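PDB 4P9E: deoxycytidylate deaminase from Cyanophage S-TIM5, which probably catalyses the zinc-dependent hydrolytic deamination of dCMP to dUMP, a step that supplies precursor for thymidine nucleotides. Local coordinates for residues Glu17-Val22 and His43-Thr48; His95-Asp100 and Asp123-Leu128. All coordinates share one frame; numbering follows the deposited sequence.

Contact 1 (Glu17-Val22 with His43-Thr48) and contact 2 (His95-Asp100 with Asp123-Leu128) lie on opposite sides of the chain's centre, with their own centres about 18 Å apart. They have no helix or strand in common: the first lays the end of helix 6-20 against strand 39-45, an outermost strand of the chain's sheet, while the second sets the start of helix 99-107 against helix 123-130. Contact 1 is buried and aromatic, and His43 and Trp45 belong to a site that binds dCMP and dTTP. Contact 2 is only partly buried; prolines, a glycine and aliphatic groups meet there beside a zinc ligand. Neither has a hydrogen bond between its segments.

Contact 1: residues Glu17-Val22 and His43-Thr48; sequences ELFSQV and HGWNGT
Phe19, His43 and Trp45 form a buried aromatic cluster where the end of helix 6-20 packs on strand 39-45, at one margin of the sheet. The phenyl ring of Phe19 meets both strand residues. His43 ND1 lies over one face of that ring, toward its rim, 3.5 Å from Phe19 CE1, and the imidazole plane is inclined to it by 35°. Trp45 is met differently: its six-membered ring is nearly parallel to the phenyl ring (4°) but stepped off its plane, and the two meet rim to rim, Phe19 CD1 lying 3.7 Å from Trp45 CZ3.

Val22, three residues after Phe19, takes a face of the indole. Its CG1 methyl, anti to the backbone N (chi1 169°), makes a CH-pi contact 3.8 Å from the centroid of the six-membered ring. Trp45 CB lies beside the carbonyl O of Phe19.

The strand backbone is tied to helix 71-80: Lys78 NZ bonds to the carbonyl O of His43, and Asn74 ND2 to that of Trp45. A second subunit packs against the cluster too, its Thr15 on Phe19 and its Ile8 on Trp45. His43 and Trp45 contact dCMP and dTTP in other structures of this protein, which is consistent with this helix-on-sheet aromatic packing having a place in the wall of the allosteric nucleotide site, distinct from the zinc centre.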
loop_
_atom_site.group_PDB
_atom_site.type_symbol
_atom_site.label_atom_id
_atom_site.label_comp_id
_atom_site.label_asym_id
_atom_site.label_seq_id
_atom_site.Cartn_x
_atom_site.Cartn_y
_atom_site.Cartn_z
ATOM N N GLU A 17 -18.549 17.621 -11.236
ATOM C CA GLU A 17 -19.798 18.375 -11.196
ATOM C C GLU A 17 -20.910 17.671 -10.433
ATOM O O GLU A 17 -21.661 18.315 -9.701
ATOM C CB GLU A 17 -20.291 18.689 -12.598
ATOM C CG GLU A 17 -19.621 19.880 -13.221
ATOM C CD GLU A 17 -19.975 20.032 -14.688
ATOM O OE1 GLU A 17 -19.181 20.653 -15.415
ATOM O OE2 GLU A 17 -21.045 19.538 -15.118
ATOM N N LEU A 18 -21.037 16.363 -10.627
ATOM C CA LEU A 18 -21.976 15.551 -9.852
ATOM C C LEU A 18 -21.746 15.745 -8.368
ATOM O O LEU A 18 -22.688 15.826 -7.577
ATOM C CB LEU A 18 -21.764 14.077 -10.155
ATOM C CG LEU A 18 -22.910 13.303 -10.770
ATOM C CD1 LEU A 18 -23.531 14.101 -11.899
ATOM C CD2 LEU A 18 -22.372 11.994 -11.291
ATOM N N PHE A 19 -20.483 15.817 -7.979
ATOM C CA PHE A 19 -20.171 15.932 -6.566
ATOM C C PHE A 19 -20.210 17.341 -6.020
ATOM O O PHE A 19 -20.406 17.520 -4.833
ATOM C CB PHE A 19 -18.864 15.227 -6.229
ATOM C CG PHE A 19 -19.007 13.740 -6.197
ATOM C CD1 PHE A 19 -19.609 13.117 -5.113
ATOM C CD2 PHE A 19 -18.590 12.965 -7.263
ATOM C CE1 PHE A 19 -19.766 11.738 -5.085
ATOM C CE2 PHE A 19 -18.746 11.591 -7.243
ATOM C CZ PHE A 19 -19.336 10.972 -6.156
ATOM N N SER A 20 -20.050 18.344 -6.875
ATOM C CA SER A 20 -20.197 19.719 -6.411
ATOM C C SER A 20 -21.607 19.937 -5.877
ATOM O O SER A 20 -21.807 20.704 -4.942
ATOM C CB SER A 20 -19.881 20.737 -7.515
ATOM O OG SER A 20 -20.793 20.644 -8.591
ATOM N N GLN A 21 -22.575 19.226 -6.443
ATOM C CA GLN A 21 -23.974 19.445 -6.105
ATOM C C GLN A 21 -24.404 18.750 -4.819
ATOM O O GLN A 21 -25.518 18.941 -4.349
ATOM C CB GLN A 21 -24.865 19.024 -7.268
ATOM C CG GLN A 21 -24.563 19.784 -8.537
ATOM C CD GLN A 21 -24.999 21.237 -8.467
ATOM O OE1 GLN A 21 -26.197 21.528 -8.450
ATOM N NE2 GLN A 21 -24.030 22.161 -8.431
ATOM N N VAL A 22 -23.511 17.949 -4.254
ATOM C CA VAL A 22 -23.744 17.292 -2.976
ATOM C C VAL A 22 -23.473 18.279 -1.848
ATOM O O VAL A 22 -24.027 18.171 -0.751
ATOM C CB VAL A 22 -22.834 16.059 -2.834
ATOM C CG1 VAL A 22 -22.854 15.508 -1.419
ATOM C CG2 VAL A 22 -23.236 14.981 -3.835
ATOM N N HIS A 43 -12.561 11.675 -4.367
ATOM C CA HIS A 43 -13.472 12.736 -4.746
ATOM C C HIS A 43 -13.676 13.624 -3.534
ATOM O O HIS A 43 -13.282 13.276 -2.431
ATOM C CB HIS A 43 -14.788 12.163 -5.255
ATOM C CG HIS A 43 -15.480 11.282 -4.269
ATOM N ND1 HIS A 43 -16.576 11.691 -3.549
ATOM C CD2 HIS A 43 -15.215 10.016 -3.875
ATOM C CE1 HIS A 43 -16.968 10.710 -2.749
ATOM N NE2 HIS A 43 -16.159 9.687 -2.934
ATOM N N GLY A 44 -14.273 14.780 -3.740
ATOM C CA GLY A 44 -14.350 15.755 -2.685
ATOM C C GLY A 44 -15.237 16.906 -3.081
ATOM O O GLY A 44 -15.398 17.234 -4.253
ATOM N N TRP A 45 -15.829 17.522 -2.078
ATOM C CA TRP A 45 -16.638 18.677 -2.324
ATOM C C TRP A 45 -16.486 19.647 -1.173
ATOM O O TRP A 45 -15.807 19.374 -0.185
ATOM C CB TRP A 45 -18.098 18.285 -2.557
ATOM C CG TRP A 45 -18.738 17.548 -1.409
ATOM C CD1 TRP A 45 -19.297 18.100 -0.293
ATOM C CD2 TRP A 45 -18.890 16.124 -1.266
ATOM N NE1 TRP A 45 -19.780 17.124 0.527
ATOM C CE2 TRP A 45 -19.547 15.905 -0.036
ATOM C CE3 TRP A 45 -18.529 15.023 -2.053
ATOM C CZ2 TRP A 45 -19.854 14.620 0.429
ATOM C CZ3 TRP A 45 -18.837 13.744 -1.592
ATOM C CH2 TRP A 45 -19.494 13.555 -0.364
ATOM N N ASN A 46 -17.035 20.840 -1.296
ATOM C CA ASN A 46 -16.782 21.814 -0.247
ATOM C C ASN A 46 -17.805 21.755 0.878
ATOM O O ASN A 46 -18.987 21.549 0.646
ATOM C CB ASN A 46 -16.611 23.229 -0.811
ATOM C CG ASN A 46 -17.855 23.749 -1.458
ATOM O OD1 ASN A 46 -18.759 22.992 -1.788
ATOM N ND2 ASN A 46 -17.918 25.055 -1.641
ATOM N N GLY A 47 -17.335 21.910 2.107
ATOM C CA GLY A 47 -18.216 21.854 3.248
ATOM C C GLY A 47 -17.526 21.626 4.570
ATOM O O GLY A 47 -16.307 21.625 4.670
ATOM N N THR A 48 -18.340 21.432 5.594
ATOM C CA THR A 48 -17.876 21.239 6.965
ATOM C C THR A 48 -17.443 19.798 7.218
ATOM O O THR A 48 -17.940 18.866 6.573
ATOM C CB THR A 48 -18.982 21.594 7.989
ATOM O OG1 THR A 48 -20.041 20.624 7.925
ATOM C CG2 THR A 48 -19.528 22.978 7.716
#

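Contact 2: residues His95-Asp100 and Asp123-Leu128; sequences HSPCPD and DGIDVL. With ZN (zinc ion), chain B.
Pro97 and Gly124 bring the loop before helix 99-107 against the start of helix 123-130. The carbonyl O of Pro97 points at Gly124 CA, 3.5 Å away, in a nearly straight CA-H...O contact (169° at the hydrogen). Having no side chain, Gly124 meets the loop with its backbone, its CA 4.2 Å from Pro99 CA.

Aliphatic groups flank this point. Pro97 CG rests 3.7 Å from the CD1 methyl of Leu128, one turn along the helix, while Pro97 CD is 4.1 Å from Ile125 CD1. With CG1 of Ile125 anti to the carbonyl carbon (chi1 -58°) and the chain folded again at chi2 (-62°), Ile125 CD1 reaches Ser96, lying 3.6 Å from Ser96 CB. Tyr115 of strand 112-115 packs on both Ser96 and Ile125, and Ile105 of helix 99-107 on both Pro97 and Leu128.

Cys98 turns its side chain away from helix 123-130 and binds the zinc ion through SG at 2.2 Å. It is also the N-cap of helix 99-107. Cys98 N donates to a water O at 3.2 Å. That water is itself a zinc ligand, so Cys98 touches both the metal and its water, and may help to place the latter. His70 and Cys101 complete the protein ligands, and Pro97 neighbours Glu72, probably the proton donor. Outside the metal shell, Phe67 of a third subunit packs on Pro99 and Val127. Pro-Cys-x-x-Cys at a helix start, joined by His70 of the His-Ala-Glu motif, is the zinc site of the dCMP deaminase branch of the cytidine deaminase fold.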
loop_
_atom_site.group_PDB
_atom_site.type_symbol
_atom_site.label_atom_id
_atom_site.label_comp_id
_atom_site.label_asym_id
_atom_site.label_seq_id
_atom_site.Cartn_x
_atom_site.Cartn_y
_atom_site.Cartn_z
ATOM N N HIS A 95 -13.824 24.185 -10.137
ATOM C CA HIS A 95 -13.283 25.527 -10.065
ATOM C C HIS A 95 -11.775 25.573 -10.011
ATOM O O HIS A 95 -11.146 24.658 -9.505
ATOM C CB HIS A 95 -13.849 26.265 -8.867
ATOM C CG HIS A 95 -15.319 26.518 -8.965
ATOM N ND1 HIS A 95 -16.252 25.511 -8.846
ATOM C CD2 HIS A 95 -16.006 27.653 -9.208
ATOM C CE1 HIS A 95 -17.461 26.025 -8.992
ATOM N NE2 HIS A 95 -17.344 27.321 -9.204
ATOM N N SER A 96 -11.218 26.638 -10.582
ATOM C CA SER A 96 -9.841 27.044 -10.358
ATOM C C SER A 96 -9.608 27.043 -8.844
ATOM O O SER A 96 -10.493 27.442 -8.096
ATOM C CB SER A 96 -9.623 28.435 -10.985
ATOM O OG SER A 96 -8.740 29.268 -10.241
ATOM N N PRO A 97 -8.453 26.530 -8.379
ATOM C CA PRO A 97 -8.220 26.490 -6.930
ATOM C C PRO A 97 -7.663 27.770 -6.312
ATOM O O PRO A 97 -6.952 28.527 -6.959
ATOM C CB PRO A 97 -7.218 25.344 -6.762
ATOM C CG PRO A 97 -6.545 25.255 -8.050
ATOM C CD PRO A 97 -7.549 25.620 -9.093
ATOM N N CYS A 98 -8.002 27.983 -5.047
ATOM C CA CYS A 98 -7.510 29.112 -4.264
ATOM C C CYS A 98 -6.010 28.977 -4.043
ATOM O O CYS A 98 -5.441 27.935 -4.343
ATOM C CB CYS A 98 -8.265 29.188 -2.924
ATOM S SG CYS A 98 -7.750 28.008 -1.641
ATOM N N PRO A 99 -5.352 30.036 -3.539
ATOM C CA PRO A 99 -3.919 29.902 -3.263
ATOM C C PRO A 99 -3.564 28.815 -2.236
ATOM O O PRO A 99 -2.517 28.196 -2.402
ATOM C CB PRO A 99 -3.542 31.290 -2.732
ATOM C CG PRO A 99 -4.490 32.193 -3.396
ATOM C CD PRO A 99 -5.786 31.441 -3.418
ATOM N N ASP A 100 -4.403 28.587 -1.223
ATOM C CA ASP A 100 -4.114 27.597 -0.180
ATOM C C ASP A 100 -4.188 26.159 -0.708
ATOM O O ASP A 100 -3.428 25.282 -0.286
ATOM C CB ASP A 100 -5.067 27.748 1.015
ATOM C CG ASP A 100 -5.080 29.168 1.595
ATOM O OD1 ASP A 100 -4.015 29.845 1.558
ATOM O OD2 ASP A 100 -6.162 29.601 2.082
ATOM N N ASP A 123 -4.829 33.908 -8.785
ATOM C CA ASP A 123 -3.498 33.732 -8.226
ATOM C C ASP A 123 -3.126 32.261 -8.083
ATOM O O ASP A 123 -1.991 31.879 -8.338
ATOM C CB ASP A 123 -3.392 34.439 -6.877
ATOM C CG ASP A 123 -3.605 35.936 -6.984
ATOM O OD1 ASP A 123 -3.413 36.489 -8.084
ATOM O OD2 ASP A 123 -3.965 36.562 -5.967
ATOM N N GLY A 124 -4.080 31.438 -7.663
ATOM C CA GLY A 124 -3.829 30.021 -7.500
ATOM C C GLY A 124 -3.258 29.475 -8.788
ATOM O O GLY A 124 -2.289 28.727 -8.796
ATOM N N ILE A 125 -3.862 29.900 -9.887
ATOM C CA ILE A 125 -3.516 29.438 -11.217
ATOM C C ILE A 125 -2.071 29.718 -11.642
ATOM O O ILE A 125 -1.390 28.834 -12.157
ATOM C CB ILE A 125 -4.468 30.057 -12.245
ATOM C CG1 ILE A 125 -5.905 29.694 -11.896
ATOM C CG2 ILE A 125 -4.116 29.599 -13.651
ATOM C CD1 ILE A 125 -6.149 28.216 -11.932
ATOM N N ASP A 126 -1.598 30.943 -11.445
ATOM C CA ASP A 126 -0.252 31.268 -11.905
ATOM C C ASP A 126 0.799 30.628 -10.997
ATOM O O ASP A 126 1.877 30.228 -11.449
ATOM C CB ASP A 126 -0.049 32.784 -12.074
ATOM C CG ASP A 126 0.170 33.501 -10.758
ATOM O OD1 ASP A 126 -0.460 33.087 -9.764
ATOM O OD2 ASP A 126 0.968 34.473 -10.715
ATOM N N VAL A 127 0.471 30.488 -9.720
ATOM C CA VAL A 127 1.387 29.814 -8.824
ATOM C C VAL A 127 1.549 28.340 -9.167
ATOM O O VAL A 127 2.667 27.828 -9.191
ATOM C CB VAL A 127 1.009 30.025 -7.363
ATOM C CG1 VAL A 127 1.276 28.770 -6.552
ATOM C CG2 VAL A 127 1.808 31.203 -6.819
ATOM N N LEU A 128 0.442 27.667 -9.453
ATOM C CA LEU A 128 0.509 26.288 -9.909
ATOM C C LEU A 128 1.473 26.185 -11.095
ATOM O O LEU A 128 2.232 25.218 -11.220
ATOM C CB LEU A 128 -0.881 25.781 -10.307
ATOM C CG LEU A 128 -1.936 25.463 -9.239
ATOM C CD1 LEU A 128 -3.321 25.540 -9.831
ATOM C CD2 LEU A 128 -1.742 24.086 -8.636
HETATM ZN ZN ZN B . -9.058 26.301 -2.017
HETATM O O HOH W 1 -10.320 26.011 -4.095
#